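Local coordinates for chitin elicitor-binding protein (Oryza sativa subsp. japonica, PDB 5JCD) that binds fungal chitin oligosaccharides at the rice cell surface and takes part in relaying this elicitor signal to switch on defence responses, at residues Ser15-Thr20 / Ala32-Thr37; Thr25-Leu30 / Ser62-Pro67; Arg81-Val86 / Asn99-Phe104; Asn114-Pro119 / Val124-Trp129. All coordinates share one frame; numbering follows the deposited sequence.

Contact 1. Residues Ser15-Thr20 / Ala32-Thr37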
loop_
_atom_site.group_PDB
_atom_site.type_symbol
_atom_site.label_atom_id
_atom_site.label_comp_id
_atom_site.label_asym_id
_atom_site.label_seq_id
_atom_site.Cartn_x
_atom_site.Cartn_y
_atom_site.Cartn_z
ATOM N N SER A 15 -0.560 -8.378 3.888
ATOM C CA SER A 15 0.390 -7.311 3.540
ATOM C C SER A 15 -0.072 -6.006 4.157
ATOM O O SER A 15 -1.081 -5.971 4.870
ATOM C CB SER A 15 0.458 -7.108 2.029
ATOM O OG SER A 15 1.007 -8.211 1.352
ATOM N N ALA A 16 0.656 -4.929 3.869
ATOM C CA ALA A 16 0.274 -3.598 4.345
ATOM C C ALA A 16 0.793 -2.463 3.460
ATOM O O ALA A 16 1.763 -2.641 2.729
ATOM C CB ALA A 16 0.771 -3.382 5.802
ATOM N N ILE A 17 0.152 -1.299 3.551
ATOM C CA ILE A 17 0.771 -0.052 3.103
ATOM C C ILE A 17 0.991 0.825 4.318
ATOM O O ILE A 17 0.196 0.809 5.252
ATOM C CB ILE A 17 -0.101 0.745 2.071
ATOM C CG1 ILE A 17 -1.479 1.090 2.677
ATOM C CG2 ILE A 17 -0.231 -0.018 0.751
ATOM C CD1 ILE A 17 -2.428 1.970 1.771
ATOM N N LEU A 18 2.060 1.609 4.309
ATOM C CA LEU A 18 2.190 2.644 5.325
ATOM C C LEU A 18 1.479 3.871 4.744
ATOM O O LEU A 18 1.983 4.535 3.832
ATOM C CB LEU A 18 3.657 2.933 5.648
ATOM C CG LEU A 18 3.866 3.972 6.745
ATOM C CD1 LEU A 18 3.328 3.457 8.100
ATOM C CD2 LEU A 18 5.321 4.428 6.861
ATOM N N TYR A 19 0.278 4.143 5.236
ATOM C CA TYR A 19 -0.568 5.170 4.621
ATOM C C TYR A 19 -0.320 6.539 5.211
ATOM O O TYR A 19 -0.316 6.700 6.429
ATOM C CB TYR A 19 -2.050 4.796 4.780
ATOM C CG TYR A 19 -3.022 5.738 4.109
ATOM C CD1 TYR A 19 -3.012 5.901 2.726
ATOM C CD2 TYR A 19 -3.989 6.422 4.844
ATOM C CE1 TYR A 19 -3.910 6.729 2.089
ATOM C CE2 TYR A 19 -4.897 7.261 4.211
ATOM C CZ TYR A 19 -4.845 7.406 2.830
ATOM O OH TYR A 19 -5.714 8.228 2.171
ATOM N N THR A 20 -0.118 7.529 4.337
ATOM C CA THR A 20 0.001 8.916 4.768
ATOM C C THR A 20 -1.355 9.543 4.598
ATOM O O THR A 20 -1.856 9.655 3.474
ATOM C CB THR A 20 1.032 9.714 3.947
ATOM O OG1 THR A 20 2.333 9.126 4.097
ATOM C CG2 THR A 20 1.070 11.174 4.420
ATOM N N ALA A 32 -13.328 2.268 7.296
ATOM C CA ALA A 32 -14.388 2.433 6.309
ATOM C C ALA A 32 -13.894 2.676 4.874
ATOM O O ALA A 32 -14.342 2.004 3.945
ATOM C CB ALA A 32 -15.335 3.555 6.738
ATOM N N ARG A 33 -12.974 3.617 4.686
ATOM C CA ARG A 33 -12.480 3.919 3.342
ATOM C C ARG A 33 -11.788 2.692 2.751
ATOM O O ARG A 33 -11.903 2.392 1.565
ATOM C CB ARG A 33 -11.481 5.089 3.370
ATOM C CG ARG A 33 -10.706 5.339 2.042
ATOM C CD ARG A 33 -9.679 6.482 2.193
ATOM N NE ARG A 33 -10.192 7.502 3.101
ATOM C CZ ARG A 33 -9.457 8.436 3.691
ATOM N NH1 ARG A 33 -8.147 8.505 3.483
ATOM N NH2 ARG A 33 -10.042 9.299 4.511
ATOM N N PHE A 34 -11.078 1.970 3.599
ATOM C CA PHE A 34 -10.293 0.854 3.121
ATOM C C PHE A 34 -11.076 -0.448 3.122
ATOM O O PHE A 34 -11.136 -1.128 2.093
ATOM C CB PHE A 34 -8.949 0.779 3.869
ATOM C CG PHE A 34 -7.941 1.760 3.348
ATOM C CD1 PHE A 34 -7.094 1.415 2.299
ATOM C CD2 PHE A 34 -7.880 3.049 3.856
ATOM C CE1 PHE A 34 -6.173 2.331 1.787
ATOM C CE2 PHE A 34 -6.973 3.980 3.336
ATOM C CZ PHE A 34 -6.122 3.618 2.296
ATOM N N ASN A 35 -11.725 -0.744 4.249
ATOM C CA ASN A 35 -12.545 -1.947 4.400
ATOM C C ASN A 35 -11.752 -3.219 4.082
ATOM O O ASN A 35 -12.272 -4.163 3.496
ATOM C CB ASN A 35 -13.818 -1.857 3.548
ATOM C CG ASN A 35 -14.924 -2.765 4.062
ATOM O OD1 ASN A 35 -14.992 -3.050 5.263
ATOM N ND2 ASN A 35 -15.810 -3.202 3.164
ATOM N N THR A 36 -10.485 -3.228 4.469
ATOM C CA THR A 36 -9.596 -4.337 4.150
ATOM C C THR A 36 -9.231 -5.133 5.385
ATOM O O THR A 36 -8.623 -6.197 5.309
ATOM C CB THR A 36 -8.288 -3.814 3.558
ATOM O OG1 THR A 36 -7.668 -2.909 4.486
ATOM C CG2 THR A 36 -8.556 -3.110 2.251
ATOM N N THR A 37 -9.634 -4.606 6.526
ATOM C CA THR A 37 -9.253 -5.145 7.812
ATOM C C THR A 37 -10.306 -4.660 8.797
ATOM O O THR A 37 -11.064 -3.750 8.491
ATOM C CB THR A 37 -7.835 -4.655 8.234
ATOM O OG1 THR A 37 -7.509 -5.166 9.526
ATOM C CG2 THR A 37 -7.766 -3.141 8.301
#
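Ile-17 sends its CD1 methyl against the ring of Phe-34, 3.8 Å from CE1, the two side chains coming from opposite directions. Its CG1 stands between the backbone N and the carbonyl carbon, and the extended chain beyond it carries CD1 to the ring. A branched aliphatic residue suits this buried place, where Phe-104, from a loop, also packs on the same side chain.

Two residues on, Tyr-19 meets both Phe-34 and Arg-33. Its CG lies opposite the backbone N (chi1 -176°), which swings the ring out from strand 12-20 toward helix 27-34. Phe-34 then drives its edge into one face of this ring in a T-shaped pair: the planes stand at 74°, the centroids are 5.0 Å apart, and Phe-34 CZ sits over the centre of the tyrosine ring. The joined elements belong to a strand-helix-helix-strand unit, 12-20, 27-34, 39-45 and 63-72, with its strands antiparallel and adjacent, an arrangement like that of a LysM domain.

At the ring's far end Arg-33 crosses at about a right angle, its NH1 making a weak bond to Tyr-19 OH (2.8 Å, only 119° at the hydrogen); the arginine is poorly ordered. The firmer partner of the hydroxyl is the carbonyl O of Val-100, to which it can only donate. An alanine here is likely to leave the edge of Phe-34 without its aromatic face and the Val-100 carbonyl without its donor. Pro-22, a chitin-binding residue, lies about 3 Å from the Tyr-19 side chain at nearest atoms.

Contact 2. Residues Thr25-Leu30 / Ser62-Pro67; sequences TTYGNL and STVKIP
Thr-26 OG1 is gripped by Asn-29, at the head of the helix that presents Tyr-27 and Leu-30 to Val-64 and Ile-66. The backbone N of Asn-29 donates to OG1 at 3.2 Å along a nearly straight path (163°), while OG1 makes a weak bond to Asn-29 OD1. Threonine suits this N-cap position because its hydroxyl can take up an amide N-H of the first turn, which has no helical carbonyl before it.

The contact proper is apolar. Leu-30 and Val-64 reach toward each other tip to tip, Leu-30 CD1 resting 3.8 Å from Val-64 CG2. With CG1 opposite its own backbone N (chi1 -178°), Val-64 offers that second methyl to Tyr-27, whose CE2 comes within 3.8 Å as the ring passes at a slant. Of the valine branches, CG2 meets the leucine, CG1 both the tyrosine and the leucine. More loosely, the other leucine branch, CD2, approaches Ile-66 CD1 at 4.3 Å. Leu-42 of helix 39-45 and Val-58 also pack on Tyr-27 and Leu-30. A helix laid by its apolar side on the returning strand is consistent with the beta-alpha-alpha-beta fold of LysM domains, whose helices pack on one side of the strand pair.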
loop_
_atom_site.group_PDB
_atom_site.type_symbol
_atom_site.label_atom_id
_atom_site.label_comp_id
_atom_site.label_asym_id
_atom_site.label_seq_id
_atom_site.Cartn_x
_atom_site.Cartn_y
_atom_site.Cartn_z
ATOM N N THR A 25 -8.307 12.597 10.276
ATOM C CA THR A 25 -9.380 11.619 10.181
ATOM C C THR A 25 -9.317 10.759 11.437
ATOM O O THR A 25 -8.677 11.126 12.430
ATOM C CB THR A 25 -9.266 10.752 8.890
ATOM O OG1 THR A 25 -10.311 9.776 8.857
ATOM C CG2 THR A 25 -7.950 10.036 8.827
ATOM N N THR A 26 -9.961 9.607 11.399
ATOM C CA THR A 26 -9.924 8.715 12.547
ATOM C C THR A 26 -9.697 7.290 12.076
ATOM O O THR A 26 -9.916 6.981 10.901
ATOM C CB THR A 26 -11.274 8.762 13.289
ATOM O OG1 THR A 26 -12.290 8.219 12.433
ATOM C CG2 THR A 26 -11.651 10.204 13.657
ATOM N N TYR A 27 -9.325 6.406 12.999
ATOM C CA TYR A 27 -9.171 4.991 12.661
ATOM C C TYR A 27 -10.457 4.416 12.081
ATOM O O TYR A 27 -10.401 3.667 11.107
ATOM C CB TYR A 27 -8.631 4.172 13.856
ATOM C CG TYR A 27 -7.106 4.285 14.017
ATOM C CD1 TYR A 27 -6.517 5.363 14.656
ATOM C CD2 TYR A 27 -6.265 3.307 13.494
ATOM C CE1 TYR A 27 -5.123 5.463 14.776
ATOM C CE2 TYR A 27 -4.892 3.397 13.604
ATOM C CZ TYR A 27 -4.326 4.484 14.238
ATOM O OH TYR A 27 -2.955 4.564 14.358
ATOM N N GLY A 28 -11.606 4.804 12.635
ATOM C CA GLY A 28 -12.904 4.343 12.147
ATOM C C GLY A 28 -13.143 4.665 10.685
ATOM O O GLY A 28 -13.641 3.829 9.929
ATOM N N ASN A 29 -12.799 5.887 10.277
ATOM C CA ASN A 29 -12.927 6.276 8.874
ATOM C C ASN A 29 -12.008 5.517 7.922
ATOM O O ASN A 29 -12.379 5.201 6.784
ATOM C CB ASN A 29 -12.675 7.762 8.704
ATOM C CG ASN A 29 -13.860 8.581 9.068
ATOM O OD1 ASN A 29 -13.765 9.518 9.855
ATOM N ND2 ASN A 29 -15.003 8.235 8.503
ATOM N N LEU A 30 -10.793 5.262 8.386
ATOM C CA LEU A 30 -9.819 4.515 7.610
ATOM C C LEU A 30 -10.348 3.103 7.405
ATOM O O LEU A 30 -10.324 2.576 6.294
ATOM C CB LEU A 30 -8.460 4.518 8.335
ATOM C CG LEU A 30 -7.717 5.854 8.271
ATOM C CD1 LEU A 30 -6.435 5.871 9.109
ATOM C CD2 LEU A 30 -7.388 6.120 6.827
ATOM N N SER A 62 0.182 12.450 8.818
ATOM C CA SER A 62 0.775 11.404 9.655
ATOM C C SER A 62 0.518 10.051 9.032
ATOM O O SER A 62 -0.361 9.920 8.180
ATOM C CB SER A 62 0.201 11.431 11.066
ATOM O OG SER A 62 -1.059 10.793 11.108
ATOM N N THR A 63 1.290 9.048 9.436
ATOM C CA THR A 63 1.205 7.738 8.787
ATOM C C THR A 63 0.445 6.709 9.614
ATOM O O THR A 63 0.432 6.770 10.829
ATOM C CB THR A 63 2.600 7.168 8.480
ATOM O OG1 THR A 63 3.309 6.977 9.706
ATOM C CG2 THR A 63 3.384 8.127 7.573
ATOM N N VAL A 64 -0.197 5.777 8.921
ATOM C CA VAL A 64 -0.907 4.688 9.549
ATOM C C VAL A 64 -0.645 3.438 8.763
ATOM O O VAL A 64 -0.801 3.411 7.547
ATOM C CB VAL A 64 -2.444 4.898 9.534
ATOM C CG1 VAL A 64 -3.161 3.731 10.251
ATOM C CG2 VAL A 64 -2.811 6.212 10.163
ATOM N N LYS A 65 -0.293 2.378 9.472
ATOM C CA LYS A 65 -0.094 1.097 8.850
ATOM C C LYS A 65 -1.442 0.470 8.550
ATOM O O LYS A 65 -2.227 0.231 9.449
ATOM C CB LYS A 65 0.681 0.217 9.801
ATOM C CG LYS A 65 1.462 -0.911 9.145
ATOM C CD LYS A 65 2.390 -1.533 10.195
ATOM C CE LYS A 65 3.387 -2.509 9.621
ATOM N NZ LYS A 65 2.744 -3.676 8.990
ATOM N N ILE A 66 -1.697 0.159 7.296
ATOM C CA ILE A 66 -2.975 -0.432 6.939
ATOM C C ILE A 66 -2.765 -1.816 6.336
ATOM O O ILE A 66 -2.188 -1.935 5.274
ATOM C CB ILE A 66 -3.787 0.490 5.998
ATOM C CG1 ILE A 66 -3.990 1.852 6.686
ATOM C CG2 ILE A 66 -5.116 -0.170 5.604
ATOM C CD1 ILE A 66 -4.815 2.822 5.930
ATOM N N PRO A 67 -3.185 -2.866 7.066
ATOM C CA PRO A 67 -3.100 -4.277 6.656
ATOM C C PRO A 67 -4.210 -4.668 5.706
ATOM O O PRO A 67 -5.288 -4.077 5.748
ATOM C CB PRO A 67 -3.242 -5.059 7.979
ATOM C CG PRO A 67 -3.712 -4.099 8.995
ATOM C CD PRO A 67 -3.801 -2.709 8.392
#

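Contact 3. Residues Arg81-Val86 / Asn99-Phe104; sequences RLPIYV and NVFNAF
The aromatic part of this contact joins Tyr-85 and Phe-101, whose rings stand almost perpendicular (82°) with centroids 5.9 Å apart. Tyr-85 CD1 comes to the edge of the phenylalanine ring, near its plane, 3.9 Å from Phe-101 CE2. The tyrosine reaches it because CG stands opposite the backbone N (chi1 -175°), carrying the ring out from strand 84-86.

Aliphatic contacts flank the pair. Val-100 CG1 lies 4.2 Å from Tyr-85 CE1 and also covers one face of Phe-101, offset toward the rim, so one methyl meets both rings. Pro-83, which follows a cis peptide bond, sets its CG 4.3 Å from Phe-101 CE1; its compact ring suits the place beside a buried aromatic. Ile-96 of helix 93-100 adds to both Tyr-85 and Phe-101.

One backbone bond lies inside the second segment, where a type I' turn runs from Phe-101 to Phe-104, closed by Phe-104 N to Phe-101 O at 2.7 Å. Tyr-85 turns its hydroxyl to Asp-91 OD2 in a hydrogen bond; Asp-91 belongs to the probable chitin site of this LysM domain.

No hydrogen bond crosses between the segments, so they are joined by shape and hydrophobic burial, while the tyrosine's polar end ties this apolar patch to the loop of the probable chitin site.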
loop_
_atom_site.group_PDB
_atom_site.type_symbol
_atom_site.label_atom_id
_atom_site.label_comp_id
_atom_site.label_asym_id
_atom_site.label_seq_id
_atom_site.Cartn_x
_atom_site.Cartn_y
_atom_site.Cartn_z
ATOM N N ARG A 81 -9.283 -7.430 -4.427
ATOM C CA ARG A 81 -10.564 -6.801 -4.789
ATOM C C ARG A 81 -11.025 -5.730 -3.803
ATOM O O ARG A 81 -12.166 -5.302 -3.849
ATOM C CB ARG A 81 -11.659 -7.844 -5.056
ATOM C CG ARG A 81 -11.269 -8.861 -6.125
ATOM C CD ARG A 81 -11.230 -8.215 -7.502
ATOM N NE ARG A 81 -10.419 -8.963 -8.465
ATOM C CZ ARG A 81 -10.517 -8.837 -9.788
ATOM N NH1 ARG A 81 -11.408 -8.001 -10.317
ATOM N NH2 ARG A 81 -9.732 -9.551 -10.585
ATOM N N LEU A 82 -10.115 -5.302 -2.931
ATOM C CA LEU A 82 -10.321 -4.200 -1.996
ATOM C C LEU A 82 -9.047 -3.389 -1.993
ATOM O O LEU A 82 -7.987 -3.915 -2.351
ATOM C CB LEU A 82 -10.574 -4.739 -0.595
ATOM C CG LEU A 82 -11.919 -5.434 -0.432
ATOM C CD1 LEU A 82 -11.973 -6.248 0.855
ATOM C CD2 LEU A 82 -13.017 -4.372 -0.458
ATOM N N PRO A 83 -9.127 -2.103 -1.618
ATOM C CA PRO A 83 -10.324 -1.346 -1.269
ATOM C C PRO A 83 -11.128 -0.917 -2.500
ATOM O O PRO A 83 -10.628 -0.973 -3.622
ATOM C CB PRO A 83 -9.754 -0.119 -0.569
ATOM C CG PRO A 83 -8.452 0.082 -1.195
ATOM C CD PRO A 83 -7.917 -1.269 -1.518
ATOM N N ILE A 84 -12.368 -0.498 -2.272
ATOM C CA ILE A 84 -13.248 -0.020 -3.340
ATOM C C ILE A 84 -13.360 1.496 -3.292
ATOM O O ILE A 84 -13.612 2.068 -2.230
ATOM C CB ILE A 84 -14.646 -0.641 -3.192
ATOM C CG1 ILE A 84 -14.626 -2.051 -3.764
ATOM C CG2 ILE A 84 -15.708 0.193 -3.901
ATOM C CD1 ILE A 84 -14.075 -2.073 -5.143
ATOM N N TYR A 85 -13.161 2.151 -4.434
ATOM C CA TYR A 85 -13.292 3.607 -4.464
ATOM C C TYR A 85 -14.432 4.075 -5.370
ATOM O O TYR A 85 -14.510 3.706 -6.550
ATOM C CB TYR A 85 -11.981 4.276 -4.888
ATOM C CG TYR A 85 -12.052 5.777 -4.812
ATOM C CD1 TYR A 85 -11.762 6.446 -3.630
ATOM C CD2 TYR A 85 -12.450 6.529 -5.916
ATOM C CE1 TYR A 85 -11.845 7.830 -3.558
ATOM C CE2 TYR A 85 -12.533 7.901 -5.857
ATOM C CZ TYR A 85 -12.232 8.555 -4.684
ATOM O OH TYR A 85 -12.320 9.934 -4.648
ATOM N N VAL A 86 -15.309 4.900 -4.807
ATOM C CA VAL A 86 -16.407 5.502 -5.571
ATOM C C VAL A 86 -16.033 6.865 -6.174
ATOM O O VAL A 86 -15.754 7.829 -5.462
ATOM C CB VAL A 86 -17.684 5.598 -4.707
ATOM C CG1 VAL A 86 -18.211 4.213 -4.415
ATOM C CG2 VAL A 86 -17.393 6.307 -3.388
ATOM N N ASN A 99 -3.575 11.638 -4.871
ATOM C CA ASN A 99 -4.090 12.433 -3.764
ATOM C C ASN A 99 -4.892 11.634 -2.751
ATOM O O ASN A 99 -5.132 12.107 -1.639
ATOM C CB ASN A 99 -4.914 13.616 -4.282
ATOM C CG ASN A 99 -4.152 14.440 -5.305
ATOM O OD1 ASN A 99 -2.946 14.601 -5.199
ATOM N ND2 ASN A 99 -4.850 14.915 -6.333
ATOM N N VAL A 100 -5.370 10.458 -3.148
ATOM C CA VAL A 100 -6.051 9.584 -2.188
ATOM C C VAL A 100 -5.187 8.388 -1.725
ATOM O O VAL A 100 -5.149 8.055 -0.542
ATOM C CB VAL A 100 -7.393 9.090 -2.735
ATOM C CG1 VAL A 100 -8.183 8.377 -1.638
ATOM C CG2 VAL A 100 -8.184 10.269 -3.265
ATOM N N PHE A 101 -4.477 7.767 -2.661
ATOM C CA PHE A 101 -3.730 6.557 -2.364
ATOM C C PHE A 101 -2.208 6.706 -2.469
ATOM O O PHE A 101 -1.488 5.745 -2.819
ATOM C CB PHE A 101 -4.259 5.414 -3.218
ATOM C CG PHE A 101 -5.701 5.126 -2.963
ATOM C CD1 PHE A 101 -6.092 4.461 -1.813
ATOM C CD2 PHE A 101 -6.681 5.573 -3.845
ATOM C CE1 PHE A 101 -7.420 4.214 -1.549
ATOM C CE2 PHE A 101 -8.025 5.333 -3.597
ATOM C CZ PHE A 101 -8.399 4.649 -2.449
ATOM N N ASN A 102 -1.729 7.920 -2.183
ATOM C CA ASN A 102 -0.312 8.142 -1.966
ATOM C C ASN A 102 0.526 7.796 -3.193
ATOM O O ASN A 102 1.729 7.592 -3.083
ATOM C CB ASN A 102 0.184 7.257 -0.790
ATOM C CG ASN A 102 -0.373 7.662 0.568
ATOM O OD1 ASN A 102 -0.070 7.020 1.575
ATOM N ND2 ASN A 102 -1.155 8.729 0.616
ATOM N N ALA A 103 -0.106 7.731 -4.358
ATOM C CA ALA A 103 0.548 7.203 -5.559
ATOM C C ALA A 103 1.130 5.792 -5.359
ATOM O O ALA A 103 2.094 5.420 -6.033
ATOM C CB ALA A 103 1.632 8.168 -6.075
ATOM N N PHE A 104 0.534 4.999 -4.464
ATOM C CA PHE A 104 0.921 3.589 -4.359
ATOM C C PHE A 104 0.559 2.842 -5.627
ATOM O O PHE A 104 1.112 1.785 -5.907
ATOM C CB PHE A 104 0.291 2.885 -3.141
ATOM C CG PHE A 104 1.006 3.152 -1.859
ATOM C CD1 PHE A 104 2.354 2.837 -1.728
ATOM C CD2 PHE A 104 0.336 3.694 -0.774
ATOM C CE1 PHE A 104 3.039 3.082 -0.537
ATOM C CE2 PHE A 104 1.012 3.948 0.416
ATOM C CZ PHE A 104 2.364 3.635 0.535
#

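Contact 4. Residues Asn114-Pro119 / Val124-Trp129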
loop_
_atom_site.group_PDB
_atom_site.type_symbol
_atom_site.label_atom_id
_atom_site.label_comp_id
_atom_site.label_asym_id
_atom_site.label_seq_id
_atom_site.Cartn_x
_atom_site.Cartn_y
_atom_site.Cartn_z
ATOM N N ASN A 114 -9.544 -2.257 -13.571
ATOM C CA ASN A 114 -10.997 -2.152 -13.639
ATOM C C ASN A 114 -11.539 -2.396 -15.039
ATOM O O ASN A 114 -12.711 -2.145 -15.316
ATOM C CB ASN A 114 -11.466 -0.813 -13.080
ATOM C CG ASN A 114 -11.188 -0.676 -11.597
ATOM O OD1 ASN A 114 -12.004 -1.064 -10.762
ATOM N ND2 ASN A 114 -10.028 -0.117 -11.261
ATOM N N ASN A 115 -10.660 -2.893 -15.907
ATOM C CA ASN A 115 -10.981 -3.357 -17.266
ATOM C C ASN A 115 -11.703 -2.396 -18.195
ATOM O O ASN A 115 -11.402 -2.341 -19.383
ATOM C CB ASN A 115 -11.813 -4.644 -17.194
ATOM C CG ASN A 115 -10.958 -5.883 -17.053
ATOM O OD1 ASN A 115 -9.791 -5.895 -17.454
ATOM N ND2 ASN A 115 -11.530 -6.935 -16.472
ATOM N N ILE A 116 -12.641 -1.635 -17.649
ATOM C CA ILE A 116 -13.413 -0.682 -18.434
ATOM C C ILE A 116 -12.555 0.480 -18.972
ATOM O O ILE A 116 -12.791 0.958 -20.090
ATOM C CB ILE A 116 -14.620 -0.138 -17.623
ATOM C CG1 ILE A 116 -15.463 -1.304 -17.082
ATOM C CG2 ILE A 116 -15.465 0.796 -18.477
ATOM C CD1 ILE A 116 -16.678 -0.878 -16.278
ATOM N N PRO A 117 -11.564 0.951 -18.188
ATOM C CA PRO A 117 -10.787 2.010 -18.841
ATOM C C PRO A 117 -9.720 1.500 -19.811
ATOM O O PRO A 117 -8.872 0.682 -19.458
ATOM C CB PRO A 117 -10.155 2.779 -17.675
ATOM C CG PRO A 117 -10.490 2.044 -16.438
ATOM C CD PRO A 117 -11.241 0.809 -16.758
ATOM N N ASP A 118 -9.800 1.990 -21.043
ATOM C CA ASP A 118 -8.745 1.835 -22.029
ATOM C C ASP A 118 -8.216 3.240 -22.270
ATOM O O ASP A 118 -7.027 3.421 -22.523
ATOM C CB ASP A 118 -9.261 1.176 -23.305
ATOM C CG ASP A 118 -10.701 0.732 -23.179
ATOM O OD1 ASP A 118 -11.050 -0.333 -23.733
ATOM O OD2 ASP A 118 -11.482 1.453 -22.524
ATOM N N PRO A 119 -9.114 4.244 -22.238
ATOM C CA PRO A 119 -8.610 5.592 -21.978
ATOM C C PRO A 119 -9.216 6.065 -20.659
ATOM O O PRO A 119 -10.026 5.348 -20.075
ATOM C CB PRO A 119 -9.153 6.417 -23.154
ATOM C CG PRO A 119 -10.211 5.536 -23.823
ATOM C CD PRO A 119 -10.388 4.312 -22.974
ATOM N N VAL A 124 -19.069 9.411 -12.361
ATOM C CA VAL A 124 -19.294 9.620 -10.934
ATOM C C VAL A 124 -20.111 8.497 -10.281
ATOM O O VAL A 124 -21.028 7.948 -10.900
ATOM C CB VAL A 124 -20.007 10.962 -10.721
ATOM C CG1 VAL A 124 -20.281 11.214 -9.241
ATOM C CG2 VAL A 124 -19.175 12.083 -11.320
ATOM N N SER A 125 -19.729 8.138 -9.053
ATOM C CA SER A 125 -20.416 7.130 -8.229
ATOM C C SER A 125 -20.163 5.693 -8.683
ATOM O O SER A 125 -20.637 4.727 -8.064
ATOM C CB SER A 125 -21.917 7.423 -8.092
ATOM O OG SER A 125 -22.404 6.935 -6.858
ATOM N N GLN A 126 -19.400 5.567 -9.761
ATOM C CA GLN A 126 -18.862 4.291 -10.202
ATOM C C GLN A 126 -17.887 3.741 -9.139
ATOM O O GLN A 126 -17.188 4.510 -8.472
ATOM C CB GLN A 126 -18.123 4.492 -11.521
ATOM C CG GLN A 126 -17.335 3.296 -12.026
ATOM C CD GLN A 126 -16.542 3.634 -13.269
ATOM O OE1 GLN A 126 -16.495 4.788 -13.691
ATOM N NE2 GLN A 126 -15.931 2.630 -13.871
ATOM N N THR A 127 -17.865 2.421 -8.959
ATOM C CA THR A 127 -16.933 1.811 -8.019
ATOM C C THR A 127 -15.673 1.322 -8.728
ATOM O O THR A 127 -15.739 0.639 -9.755
ATOM C CB THR A 127 -17.545 0.619 -7.283
ATOM O OG1 THR A 127 -18.051 -0.301 -8.250
ATOM C CG2 THR A 127 -18.669 1.057 -6.338
ATOM N N LEU A 128 -14.524 1.677 -8.163
ATOM C CA LEU A 128 -13.233 1.277 -8.708
ATOM C C LEU A 128 -12.503 0.380 -7.702
ATOM O O LEU A 128 -12.479 0.667 -6.498
ATOM C CB LEU A 128 -12.372 2.507 -9.010
ATOM C CG LEU A 128 -12.835 3.587 -9.986
ATOM C CD1 LEU A 128 -11.915 4.798 -9.909
ATOM C CD2 LEU A 128 -12.855 3.033 -11.399
ATOM N N TRP A 129 -11.934 -0.718 -8.189
ATOM C CA TRP A 129 -11.041 -1.537 -7.371
ATOM C C TRP A 129 -9.657 -0.912 -7.402
ATOM O O TRP A 129 -9.063 -0.787 -8.468
ATOM C CB TRP A 129 -10.956 -2.964 -7.920
ATOM C CG TRP A 129 -9.858 -3.795 -7.288
ATOM C CD1 TRP A 129 -9.440 -3.750 -5.979
ATOM C CD2 TRP A 129 -9.015 -4.760 -7.942
ATOM N NE1 TRP A 129 -8.415 -4.640 -5.778
ATOM C CE2 TRP A 129 -8.128 -5.275 -6.960
ATOM C CE3 TRP A 129 -8.932 -5.253 -9.256
ATOM C CZ2 TRP A 129 -7.162 -6.256 -7.248
ATOM C CZ3 TRP A 129 -7.969 -6.233 -9.545
ATOM C CH2 TRP A 129 -7.092 -6.720 -8.539
#
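Asn-114 and the backbone of Trp-129 are joined by a pair of hydrogen bonds. Trp-129 N donates to Asn-114 OD1 at 2.6 Å, in the carbonyl plane and on a lone pair, with 160° at the hydrogen. Asn-114 ND2 returns a bond to Trp-129 O (3.0 Å, 150°), here tilted from the carbonyl plane. The side-chain amide thus offers acceptor and donor together, as a neighbouring strand would, which is why asparagine suits the place. With CG lying beside its own backbone N (chi1 -66°), the amide reaches the strand from just past the end of helix 107-113; ND2 also donates to Ile-110 O in that helix, fixing its rotation. A leucine in its place would probably leave Trp-129 N and O without these partners and the helix end without its polar tie to the strand.

This is the LysM domain's second helix meeting its second strand: Trp-129 N and O face Asn-114, whereas Leu-128 pairs by its backbone with Tyr-85 of strand 84-86. Asn-114 and Thr-127 both belong to the chitin-binding site.

Leu-128 packs beside the amide. Its CA lies 3.3 Å from Asn-114 OD1, and its methyl CD2 comes 4.1 Å from Asn-114 CG. The indole of Trp-129 leads away, giving NE1 to Ser-79 O and engaging Arg-81 in a cation-pi contact. Farther along, at the exposed margin, Ile-116 CD1 approaches Gln-126 NE2 at 4.3 Å.

How the contacts relate
All four contacts lie in the LysM-containing portion of the receptor. Contacts 1 and 2, with centres 7 Å apart, share helix 27-34 and adjacent strands 12-20 and 63-72; Tyr-19 N reaches Val-64 O at 2.7 Å. Contact 1 is also the bridge to the LysM domain of contacts 3 and 4, through Thr-20 N to Asn-102 OD1 at 2.8 Å. Contacts 3 and 4 meet in the two-stranded sheet, where Tyr-85 O lies 2.6 Å from Leu-128 N. Contact 4 alone contains chitin-site residues; contact 2, its centre about 25 Å away, does not touch it. An N-acetylglucosamine beside glycosylated Asn-61, probably glycan rather than bound chitin, lies about 10 Å from the Tyr-19 side chain (nearest atoms).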